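Local coordinates for protein CrmK (Actinoalloteichus sp. WH1-2216-6, PDB 5I1V) that is a flavoenzyme oxidase with covalently bound FAD that takes part in recycling shunt products in caerulomycin biosynthesis, at residues I336-K341 with M405-D410; R361-A366 with L418-E423; L268-R273 with M375-Y380. One frame throughout, in Å; residues are numbered along the deposited sequence.

Contact 1 of 3, residues I336-K341 with M405-D410; sequences IGVRRK and MVAWTD
Arg339 N donates to Trp408 O at 2.7 Å, the shortest polar bond between 336-341 and 405-410. Its partner bond runs back from Trp408 N to Arg339 O at 2.9 Å. Lys341 and Val406 form a second such pair of bonds. Arg340 and Ala407 sit between them as a non-hydrogen-bonded pair. Beyond the strand end, water 1 donates to both Gly337 O and Thr409 O and so bridges the two segments.

The Trp408 indole lies against the strand beside it. Its chi1 of 70° places CG between the backbone N and the carbonyl carbon, which swings the ring toward Arg339. Arg339 CB sits over the face of the five-membered ring, 3.9 Å from its centroid, as a CH-pi contact. Asp414 binds both Trp408 NE1 and Arg339 NH2, which holds the two side chains together.

On the face of Arg340 and Ala407, Val338 CG1 reaches in to pack on Ala407 CB at 3.7 Å. The same methyl lies over the guanidinium of Arg340, whose NE is paired with Asp23. The side chain of Arg340 is about 6 Å from FAD. This is antiparallel strand pairing in the large sheet beside the flavin of an FAD-linked oxidase.

Contact 2 of 3, residues R361-A366 with L418-E423; sequences RHLSRA and LRWIRE
Trp420 NE1 donates to His362 O at 2.9 Å, with an N-H...O angle of 162°. The acceptor lies in the indole plane, but the donor stands above the carbonyl plane of His362. At the same ring edge, Leu363 CD2 touches Trp420 CZ2 at 3.9 Å. Arg365 runs past the indole in the opposite direction. Trp420 CD1 meets one face of its guanidinium near the rim, with the two planes 77° apart. Arg365 NH1 also reaches Glu423 OE1 at 3.4 Å, a weak bond within a salt bridge.

One face of the His362 ring lies over Glu423 C, and His362 CE1 is 4.0 Å from Glu423 CB. Water 2 joins His362 ND1 to Trp420 O, donating to the carbonyl.

The next shell fixes these groups. CG of Trp420 is anti to the backbone N (chi1 -178°), which carries the indole across to His362 O. Tyr368 stacks on the indole. Asp427 binds His362 NE2, and Asp367 pairs with Arg365 NE. A leucine in place of Trp420 would probably leave His362 O without this donor and open a gap beside Leu363 and Tyr368.

The chemistry is mixed. One short indole bond, straight at its hydrogen though off the carbonyl plane, gives the packing of helices 353-364 and 414-428 a directional link, while the long Arg365-Glu423 pair probably adds a weaker electrostatic one.

Contact 3 of 3, residues L268-R273 with M375-Y380; sequences LECFHR and MEYIAY
Glu269 and Glu376 both hold CG anti to the carbonyl carbon (chi1 -61° and -50°), and both chains are extended beyond it. The two residues are a non-hydrogen-bonded pair, and these torsions lay their side chains alongside each other on one face. Their carboxylates meet with OE2 of Glu269 3.0 Å from OE2 of Glu376, and the carboxylate planes are 80° apart. Two like-charged groups thus lie close together.

On the opposite face, Leu268, Cys270, Met375 and Tyr377 form an apolar cluster. Cys270 SG lies at the edge of the Tyr377 ring, 5.2 Å from its centroid, in a sulfur-aromatic contact. Leu268 and Tyr377 run alongside each other, and Leu268 CD2 comes 4.2 Å from Tyr377 CD2. Cys270 CB packs on Met375 CG. Helix 237-253 touches Cys270 and Tyr377 on this face, and Tyr377 OH bonds to His351.

The backbones are joined by four bonds. Leu268 and Tyr377 exchange two. Cys270 N donates to Met375 O at 2.6 Å. The return bond runs from Met375 N to Cys270 O at 3.1 Å. Between the two pairs, Glu376 CA approaches Leu268 O at 3.2 Å in a CA-H...O contact.

The Glu376 side chain is about 8 Å from FAD and about 5 Å from that of Phe123, an FAD-binding residue. These are neighbouring antiparallel strands of a large sheet, with helices packed on the apolar face and the two glutamates on the face toward the flavin.

Overall arrangement
All three contacts belong to the eight-stranded antiparallel sheet and the helices packed on it. Contacts 1 and 3 pair strands within that sheet, in the order 265-271, 374-379, 400-408, 339-347. Their centres are about 18 Å apart. Contact 2 joins helices 353-364 and 414-428. Its centre is about 16 Å from that of contact 1 and about 14 Å from that of contact 3, and it touches both. Val406 packs on Trp420, and Leu363 O probably accepts a hydrogen bond from Arg273 N. The segment order is 268-273, 336-341, 361-366, 375-380, 405-410 and 418-423, so the contacts interlock. Contacts 1 and 3 approach the flavin, while contact 2 ties the helix layer together away from it.

Contact 1 of 3, residues I336-K341 with M405-D410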
loop_
_atom_site.group_PDB
_atom_site.type_symbol
_atom_site.label_atom_id
_atom_site.label_comp_id
_atom_site.label_asym_id
_atom_site.label_seq_id
_atom_site.Cartn_x
_atom_site.Cartn_y
_atom_site.Cartn_z
ATOM N N ILE A 336 9.284 2.566 -4.319
ATOM C CA ILE A 336 9.323 2.571 -5.773
ATOM C C ILE A 336 10.559 3.239 -6.325
ATOM O O ILE A 336 10.867 4.351 -5.970
ATOM C CB ILE A 336 8.121 3.322 -6.364
ATOM C CG1 ILE A 336 6.806 2.743 -5.823
ATOM C CG2 ILE A 336 8.138 3.214 -7.893
ATOM C CD1 ILE A 336 6.520 1.336 -6.343
ATOM N N GLY A 337 11.227 2.543 -7.236
ATOM C CA GLY A 337 12.423 3.057 -7.904
ATOM C C GLY A 337 13.630 3.066 -6.993
ATOM O O GLY A 337 14.532 3.915 -7.149
ATOM N N VAL A 338 13.667 2.126 -6.056
ATOM C CA VAL A 338 14.702 2.123 -5.013
ATOM C C VAL A 338 15.716 1.011 -5.184
ATOM O O VAL A 338 15.351 -0.155 -5.444
ATOM C CB VAL A 338 14.042 1.978 -3.625
ATOM C CG1 VAL A 338 15.083 1.942 -2.519
ATOM C CG2 VAL A 338 13.076 3.125 -3.416
ATOM N N ARG A 339 16.978 1.357 -5.006
ATOM C CA ARG A 339 18.084 0.397 -5.066
ATOM C C ARG A 339 18.388 -0.045 -3.632
ATOM O O ARG A 339 18.316 0.771 -2.704
ATOM C CB ARG A 339 19.282 1.026 -5.756
ATOM C CG ARG A 339 19.007 1.532 -7.159
ATOM C CD ARG A 339 20.160 2.338 -7.754
ATOM N NE ARG A 339 21.249 1.502 -8.264
ATOM C CZ ARG A 339 21.258 0.909 -9.462
ATOM N NH1 ARG A 339 20.235 1.025 -10.297
ATOM N NH2 ARG A 339 22.279 0.143 -9.813
ATOM N N ARG A 340 18.692 -1.317 -3.431
ATOM C CA ARG A 340 18.805 -1.879 -2.066
ATOM C C ARG A 340 19.837 -2.936 -1.944
ATOM O O ARG A 340 20.125 -3.652 -2.911
ATOM C CB ARG A 340 17.499 -2.562 -1.608
ATOM C CG ARG A 340 16.230 -1.839 -1.967
ATOM C CD ARG A 340 14.997 -2.683 -1.645
ATOM N NE ARG A 340 13.788 -1.943 -2.028
ATOM C CZ ARG A 340 13.237 -0.987 -1.288
ATOM N NH1 ARG A 340 12.168 -0.338 -1.735
ATOM N NH2 ARG A 340 13.766 -0.659 -0.107
ATOM N N LYS A 341 20.342 -3.110 -0.719
ATOM C CA LYS A 341 21.112 -4.259 -0.350
ATOM C C LYS A 341 20.682 -4.670 1.081
ATOM O O LYS A 341 20.560 -3.826 1.980
ATOM C CB LYS A 341 22.593 -3.935 -0.409
ATOM C CG LYS A 341 23.553 -5.035 0.018
ATOM C CD LYS A 341 23.622 -6.184 -0.949
ATOM C CE LYS A 341 24.574 -7.279 -0.470
ATOM N NZ LYS A 341 24.179 -8.642 -0.969
ATOM N N MET A 405 20.038 -3.113 6.238
ATOM C CA MET A 405 19.558 -2.591 4.976
ATOM C C MET A 405 20.137 -1.196 4.653
ATOM O O MET A 405 20.428 -0.407 5.563
ATOM C CB MET A 405 18.027 -2.682 4.934
ATOM C CG MET A 405 17.190 -1.414 4.897
ATOM S SD MET A 405 16.227 -1.178 3.343
ATOM C CE MET A 405 15.704 -2.824 2.851
ATOM N N VAL A 406 20.369 -0.965 3.357
ATOM C CA VAL A 406 20.701 0.349 2.795
ATOM C C VAL A 406 19.801 0.461 1.589
ATOM O O VAL A 406 19.596 -0.550 0.861
ATOM C CB VAL A 406 22.175 0.518 2.348
ATOM C CG1 VAL A 406 23.089 0.659 3.529
ATOM C CG2 VAL A 406 22.660 -0.652 1.546
ATOM N N ALA A 407 19.145 1.612 1.477
ATOM C CA ALA A 407 18.261 1.941 0.343
ATOM C C ALA A 407 18.659 3.295 -0.233
ATOM O O ALA A 407 18.948 4.239 0.505
ATOM C CB ALA A 407 16.837 1.947 0.767
ATOM N N TRP A 408 18.732 3.378 -1.553
ATOM C CA TRP A 408 19.125 4.624 -2.208
ATOM C C TRP A 408 18.538 4.677 -3.621
ATOM O O TRP A 408 17.902 3.707 -4.092
ATOM C CB TRP A 408 20.654 4.756 -2.203
ATOM C CG TRP A 408 21.385 3.809 -3.088
ATOM C CD1 TRP A 408 21.887 4.085 -4.315
ATOM C CD2 TRP A 408 21.689 2.435 -2.836
ATOM N NE1 TRP A 408 22.507 2.994 -4.838
ATOM C CE2 TRP A 408 22.384 1.951 -3.961
ATOM C CE3 TRP A 408 21.436 1.557 -1.773
ATOM C CZ2 TRP A 408 22.877 0.649 -4.038
ATOM C CZ3 TRP A 408 21.900 0.256 -1.862
ATOM C CH2 TRP A 408 22.616 -0.186 -2.975
ATOM N N THR A 409 18.732 5.797 -4.307
ATOM C CA THR A 409 18.124 5.944 -5.616
ATOM C C THR A 409 19.093 6.200 -6.745
ATOM O O THR A 409 18.804 5.849 -7.873
ATOM C CB THR A 409 17.058 7.051 -5.625
ATOM O OG1 THR A 409 17.638 8.275 -5.170
ATOM C CG2 THR A 409 15.862 6.688 -4.733
ATOM N N ASP A 410 20.251 6.799 -6.462
ATOM C CA ASP A 410 21.208 7.147 -7.542
ATOM C C ASP A 410 22.196 6.012 -7.814
ATOM O O ASP A 410 22.920 5.610 -6.912
ATOM C CB ASP A 410 21.979 8.427 -7.168
ATOM C CG ASP A 410 22.850 8.949 -8.307
ATOM O OD1 ASP A 410 23.280 8.179 -9.213
ATOM O OD2 ASP A 410 23.119 10.161 -8.282
HETATM O O HOH W 1 16.909 4.119 -8.632
#

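Contact 2 of 3, residues R361-A366 with L418-E423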
loop_
_atom_site.group_PDB
_atom_site.type_symbol
_atom_site.label_atom_id
_atom_site.label_comp_id
_atom_site.label_asym_id
_atom_site.label_seq_id
_atom_site.Cartn_x
_atom_site.Cartn_y
_atom_site.Cartn_z
ATOM N N ARG A 361 30.560 2.491 15.469
ATOM C CA ARG A 361 31.553 3.151 14.625
ATOM C C ARG A 361 31.061 3.387 13.199
ATOM O O ARG A 361 31.237 4.469 12.643
ATOM C CB ARG A 361 32.835 2.312 14.577
ATOM C CG ARG A 361 34.032 3.041 13.980
ATOM C CD ARG A 361 34.193 2.810 12.480
ATOM N NE ARG A 361 35.141 1.724 12.215
ATOM C CZ ARG A 361 35.977 1.674 11.182
ATOM N NH1 ARG A 361 36.015 2.651 10.273
ATOM N NH2 ARG A 361 36.797 0.636 11.066
ATOM N N HIS A 362 30.453 2.358 12.606
ATOM C CA HIS A 362 29.857 2.476 11.276
ATOM C C HIS A 362 28.536 3.251 11.293
ATOM O O HIS A 362 28.235 3.995 10.361
ATOM C CB HIS A 362 29.665 1.078 10.686
ATOM C CG HIS A 362 30.945 0.361 10.428
ATOM N ND1 HIS A 362 31.744 0.637 9.334
ATOM C CD2 HIS A 362 31.603 -0.581 11.143
ATOM C CE1 HIS A 362 32.827 -0.122 9.380
ATOM N NE2 HIS A 362 32.765 -0.872 10.466
ATOM N N LEU A 363 27.728 3.087 12.340
ATOM C CA LEU A 363 26.472 3.870 12.468
ATOM C C LEU A 363 26.654 5.367 12.762
ATOM O O LEU A 363 25.786 6.153 12.396
ATOM C CB LEU A 363 25.556 3.262 13.531
ATOM C CG LEU A 363 25.046 1.840 13.232
ATOM C CD1 LEU A 363 24.471 1.236 14.508
ATOM C CD2 LEU A 363 24.004 1.860 12.115
ATOM N N SER A 364 27.747 5.780 13.424
ATOM C CA SER A 364 27.998 7.240 13.539
ATOM C C SER A 364 28.964 7.844 12.503
ATOM O O SER A 364 29.081 9.069 12.427
ATOM C CB SER A 364 28.505 7.613 14.935
ATOM O OG SER A 364 29.643 6.876 15.235
ATOM N N ARG A 365 29.664 7.004 11.737
ATOM C CA ARG A 365 30.629 7.453 10.719
ATOM C C ARG A 365 30.062 8.696 10.010
ATOM O O ARG A 365 29.035 8.617 9.330
ATOM C CB ARG A 365 30.882 6.317 9.692
ATOM C CG ARG A 365 32.347 6.080 9.334
ATOM C CD ARG A 365 32.563 4.743 8.613
ATOM N NE ARG A 365 32.083 4.743 7.227
ATOM C CZ ARG A 365 32.093 3.681 6.408
ATOM N NH1 ARG A 365 32.567 2.506 6.816
ATOM N NH2 ARG A 365 31.633 3.789 5.161
ATOM N N ALA A 366 30.698 9.853 10.171
ATOM C CA ALA A 366 30.195 11.074 9.510
ATOM C C ALA A 366 30.580 11.206 8.035
ATOM O O ALA A 366 30.025 12.014 7.322
ATOM C CB ALA A 366 30.623 12.311 10.291
ATOM N N LEU A 418 27.084 -0.025 -0.923
ATOM C CA LEU A 418 27.449 -1.431 -0.834
ATOM C C LEU A 418 28.647 -1.567 0.069
ATOM O O LEU A 418 28.746 -2.494 0.898
ATOM C CB LEU A 418 27.769 -2.029 -2.221
ATOM C CG LEU A 418 26.567 -2.272 -3.162
ATOM C CD1 LEU A 418 27.041 -2.548 -4.560
ATOM C CD2 LEU A 418 25.776 -3.453 -2.635
ATOM N N ARG A 419 29.573 -0.630 -0.058
ATOM C CA ARG A 419 30.734 -0.694 0.829
ATOM C C ARG A 419 30.320 -0.521 2.291
ATOM O O ARG A 419 30.782 -1.281 3.116
ATOM C CB ARG A 419 31.868 0.257 0.398
ATOM C CG ARG A 419 33.107 0.141 1.275
ATOM C CD ARG A 419 34.337 0.925 0.753
ATOM N NE ARG A 419 34.020 2.318 0.425
ATOM C CZ ARG A 419 33.808 2.801 -0.807
ATOM N NH1 ARG A 419 33.882 2.024 -1.895
ATOM N NH2 ARG A 419 33.515 4.090 -0.957
ATOM N N TRP A 420 29.406 0.390 2.606
ATOM C CA TRP A 420 29.017 0.636 4.012
ATOM C C TRP A 420 28.387 -0.603 4.696
ATOM O O TRP A 420 28.789 -0.994 5.801
ATOM C CB TRP A 420 28.056 1.822 4.120
ATOM C CG TRP A 420 27.683 2.116 5.552
ATOM C CD1 TRP A 420 28.383 2.901 6.434
ATOM C CD2 TRP A 420 26.578 1.572 6.291
ATOM N NE1 TRP A 420 27.759 2.887 7.681
ATOM C CE2 TRP A 420 26.651 2.085 7.607
ATOM C CE3 TRP A 420 25.509 0.715 5.961
ATOM C CZ2 TRP A 420 25.718 1.760 8.582
ATOM C CZ3 TRP A 420 24.594 0.376 6.947
ATOM C CH2 TRP A 420 24.696 0.911 8.234
ATOM N N ILE A 421 27.437 -1.250 4.005
ATOM C CA ILE A 421 26.748 -2.397 4.582
ATOM C C ILE A 421 27.669 -3.614 4.655
ATOM O O ILE A 421 27.596 -4.385 5.598
ATOM C CB ILE A 421 25.418 -2.710 3.844
ATOM C CG1 ILE A 421 24.606 -3.702 4.664
ATOM C CG2 ILE A 421 25.628 -3.200 2.395
ATOM C CD1 ILE A 421 23.156 -3.852 4.182
ATOM N N ARG A 422 28.573 -3.777 3.685
ATOM C CA ARG A 422 29.494 -4.888 3.728
ATOM C C ARG A 422 30.474 -4.801 4.885
ATOM O O ARG A 422 30.778 -5.804 5.538
ATOM C CB ARG A 422 30.237 -5.006 2.428
ATOM C CG ARG A 422 29.391 -5.667 1.353
ATOM C CD ARG A 422 29.972 -5.400 -0.011
ATOM N NE ARG A 422 29.223 -6.120 -1.007
ATOM C CZ ARG A 422 29.333 -5.903 -2.305
ATOM N NH1 ARG A 422 30.181 -4.984 -2.770
ATOM N NH2 ARG A 422 28.603 -6.626 -3.130
ATOM N N GLU A 423 30.951 -3.587 5.121
ATOM C CA GLU A 423 31.955 -3.354 6.167
ATOM C C GLU A 423 31.353 -3.435 7.569
ATOM O O GLU A 423 31.943 -4.076 8.446
ATOM C CB GLU A 423 32.667 -2.023 5.912
ATOM C CG GLU A 423 33.616 -2.158 4.725
ATOM C CD GLU A 423 34.539 -0.963 4.482
ATOM O OE1 GLU A 423 34.301 0.131 5.060
ATOM O OE2 GLU A 423 35.478 -1.116 3.649
HETATM O O HOH W 2 30.761 0.819 6.867
#

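Contact 3 of 3, residues L268-R273 with M375-Y380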
loop_
_atom_site.group_PDB
_atom_site.type_symbol
_atom_site.label_atom_id
_atom_site.label_comp_id
_atom_site.label_asym_id
_atom_site.label_seq_id
_atom_site.Cartn_x
_atom_site.Cartn_y
_atom_site.Cartn_z
ATOM N N LEU A 268 13.791 -3.021 17.274
ATOM C CA LEU A 268 14.674 -1.878 17.499
ATOM C C LEU A 268 15.396 -1.562 16.179
ATOM O O LEU A 268 16.051 -2.405 15.639
ATOM C CB LEU A 268 15.680 -2.252 18.549
ATOM C CG LEU A 268 16.723 -1.184 18.871
ATOM C CD1 LEU A 268 16.064 0.085 19.397
ATOM C CD2 LEU A 268 17.687 -1.814 19.862
ATOM N N GLU A 269 15.244 -0.362 15.647
ATOM C CA GLU A 269 15.887 -0.012 14.392
ATOM C C GLU A 269 17.012 0.946 14.725
ATOM O O GLU A 269 16.763 2.075 15.152
ATOM C CB GLU A 269 14.945 0.705 13.448
ATOM C CG GLU A 269 13.739 -0.092 13.034
ATOM C CD GLU A 269 12.947 0.580 11.911
ATOM O OE1 GLU A 269 11.816 1.037 12.188
ATOM O OE2 GLU A 269 13.467 0.657 10.757
ATOM N N CYS A 270 18.224 0.500 14.479
ATOM C CA CYS A 270 19.390 1.329 14.700
ATOM C C CYS A 270 19.897 1.921 13.392
ATOM O O CYS A 270 20.788 1.379 12.781
ATOM C CB CYS A 270 20.478 0.475 15.327
ATOM S SG CYS A 270 19.927 -0.340 16.830
ATOM N N PHE A 271 19.285 3.023 12.999
ATOM C CA PHE A 271 19.656 3.782 11.847
ATOM C C PHE A 271 21.036 4.410 11.977
ATOM O O PHE A 271 21.508 4.717 13.096
ATOM C CB PHE A 271 18.681 4.917 11.648
ATOM C CG PHE A 271 17.274 4.499 11.296
ATOM C CD1 PHE A 271 16.962 4.046 10.021
ATOM C CD2 PHE A 271 16.254 4.643 12.213
ATOM C CE1 PHE A 271 15.654 3.696 9.695
ATOM C CE2 PHE A 271 14.955 4.327 11.895
ATOM C CZ PHE A 271 14.645 3.854 10.630
ATOM N N HIS A 272 21.657 4.618 10.827
ATOM C CA HIS A 272 22.815 5.465 10.725
ATOM C C HIS A 272 22.448 6.860 11.217
ATOM O O HIS A 272 21.307 7.317 11.085
ATOM C CB HIS A 272 23.333 5.529 9.282
ATOM C CG HIS A 272 24.555 6.370 9.134
ATOM N ND1 HIS A 272 24.504 7.684 8.720
ATOM C CD2 HIS A 272 25.853 6.099 9.378
ATOM C CE1 HIS A 272 25.727 8.191 8.727
ATOM N NE2 HIS A 272 26.565 7.248 9.124
ATOM N N ARG A 273 23.461 7.534 11.770
ATOM C CA ARG A 273 23.316 8.857 12.359
ATOM C C ARG A 273 22.551 9.840 11.481
ATOM O O ARG A 273 21.752 10.640 11.982
ATOM C CB ARG A 273 24.711 9.427 12.707
ATOM C CG ARG A 273 24.717 10.890 13.153
ATOM C CD ARG A 273 26.018 11.306 13.845
ATOM N NE ARG A 273 25.823 11.679 15.252
ATOM C CZ ARG A 273 26.466 11.103 16.258
ATOM N NH1 ARG A 273 27.358 10.178 15.992
ATOM N NH2 ARG A 273 26.236 11.453 17.518
ATOM N N MET A 375 20.664 -1.102 10.948
ATOM C CA MET A 375 20.522 -2.463 11.379
ATOM C C MET A 375 19.370 -2.518 12.366
ATOM O O MET A 375 19.030 -1.529 13.030
ATOM C CB MET A 375 21.828 -3.094 11.903
ATOM C CG MET A 375 22.433 -2.481 13.132
ATOM S SD MET A 375 23.964 -3.353 13.581
ATOM C CE MET A 375 23.304 -4.980 13.969
ATOM N N GLU A 376 18.722 -3.671 12.385
ATOM C CA GLU A 376 17.562 -3.893 13.225
ATOM C C GLU A 376 17.695 -5.150 14.040
ATOM O O GLU A 376 18.222 -6.159 13.569
ATOM C CB GLU A 376 16.286 -4.034 12.374
ATOM C CG GLU A 376 16.042 -2.970 11.340
ATOM C CD GLU A 376 14.720 -3.177 10.560
ATOM O OE1 GLU A 376 14.170 -4.316 10.507
ATOM O OE2 GLU A 376 14.232 -2.182 9.983
ATOM N N TYR A 377 17.163 -5.085 15.256
ATOM C CA TYR A 377 17.054 -6.235 16.132
ATOM C C TYR A 377 15.580 -6.585 16.288
ATOM O O TYR A 377 14.791 -5.780 16.731
ATOM C CB TYR A 377 17.649 -5.902 17.490
ATOM C CG TYR A 377 19.121 -5.698 17.465
ATOM C CD1 TYR A 377 19.979 -6.767 17.646
ATOM C CD2 TYR A 377 19.667 -4.442 17.302
ATOM C CE1 TYR A 377 21.335 -6.595 17.665
ATOM C CE2 TYR A 377 21.035 -4.265 17.316
ATOM C CZ TYR A 377 21.857 -5.342 17.522
ATOM O OH TYR A 377 23.216 -5.175 17.515
ATOM N N ILE A 378 15.227 -7.808 15.947
ATOM C CA ILE A 378 13.829 -8.228 15.817
ATOM C C ILE A 378 13.514 -9.382 16.758
ATOM O O ILE A 378 14.082 -10.442 16.634
ATOM C CB ILE A 378 13.562 -8.716 14.374
ATOM C CG1 ILE A 378 13.979 -7.640 13.371
ATOM C CG2 ILE A 378 12.080 -9.083 14.185
ATOM C CD1 ILE A 378 14.287 -8.130 11.980
ATOM N N ALA A 379 12.606 -9.160 17.686
ATOM C CA ALA A 379 12.190 -10.151 18.645
ATOM C C ALA A 379 11.628 -11.369 17.886
ATOM O O ALA A 379 11.048 -11.204 16.829
ATOM C CB ALA A 379 11.133 -9.576 19.534
ATOM N N TYR A 380 11.918 -12.562 18.396
ATOM C CA TYR A 380 11.586 -13.836 17.726
ATOM C C TYR A 380 11.456 -14.924 18.782
ATOM O O TYR A 380 11.341 -14.607 19.970
ATOM C CB TYR A 380 12.711 -14.148 16.737
ATOM C CG TYR A 380 12.475 -15.189 15.679
ATOM C CD1 TYR A 380 11.447 -15.085 14.739
ATOM C CD2 TYR A 380 13.296 -16.281 15.607
ATOM C CE1 TYR A 380 11.284 -16.062 13.772
ATOM C CE2 TYR A 380 13.165 -17.246 14.636
ATOM C CZ TYR A 380 12.147 -17.132 13.710
ATOM O OH TYR A 380 12.009 -18.133 12.760
#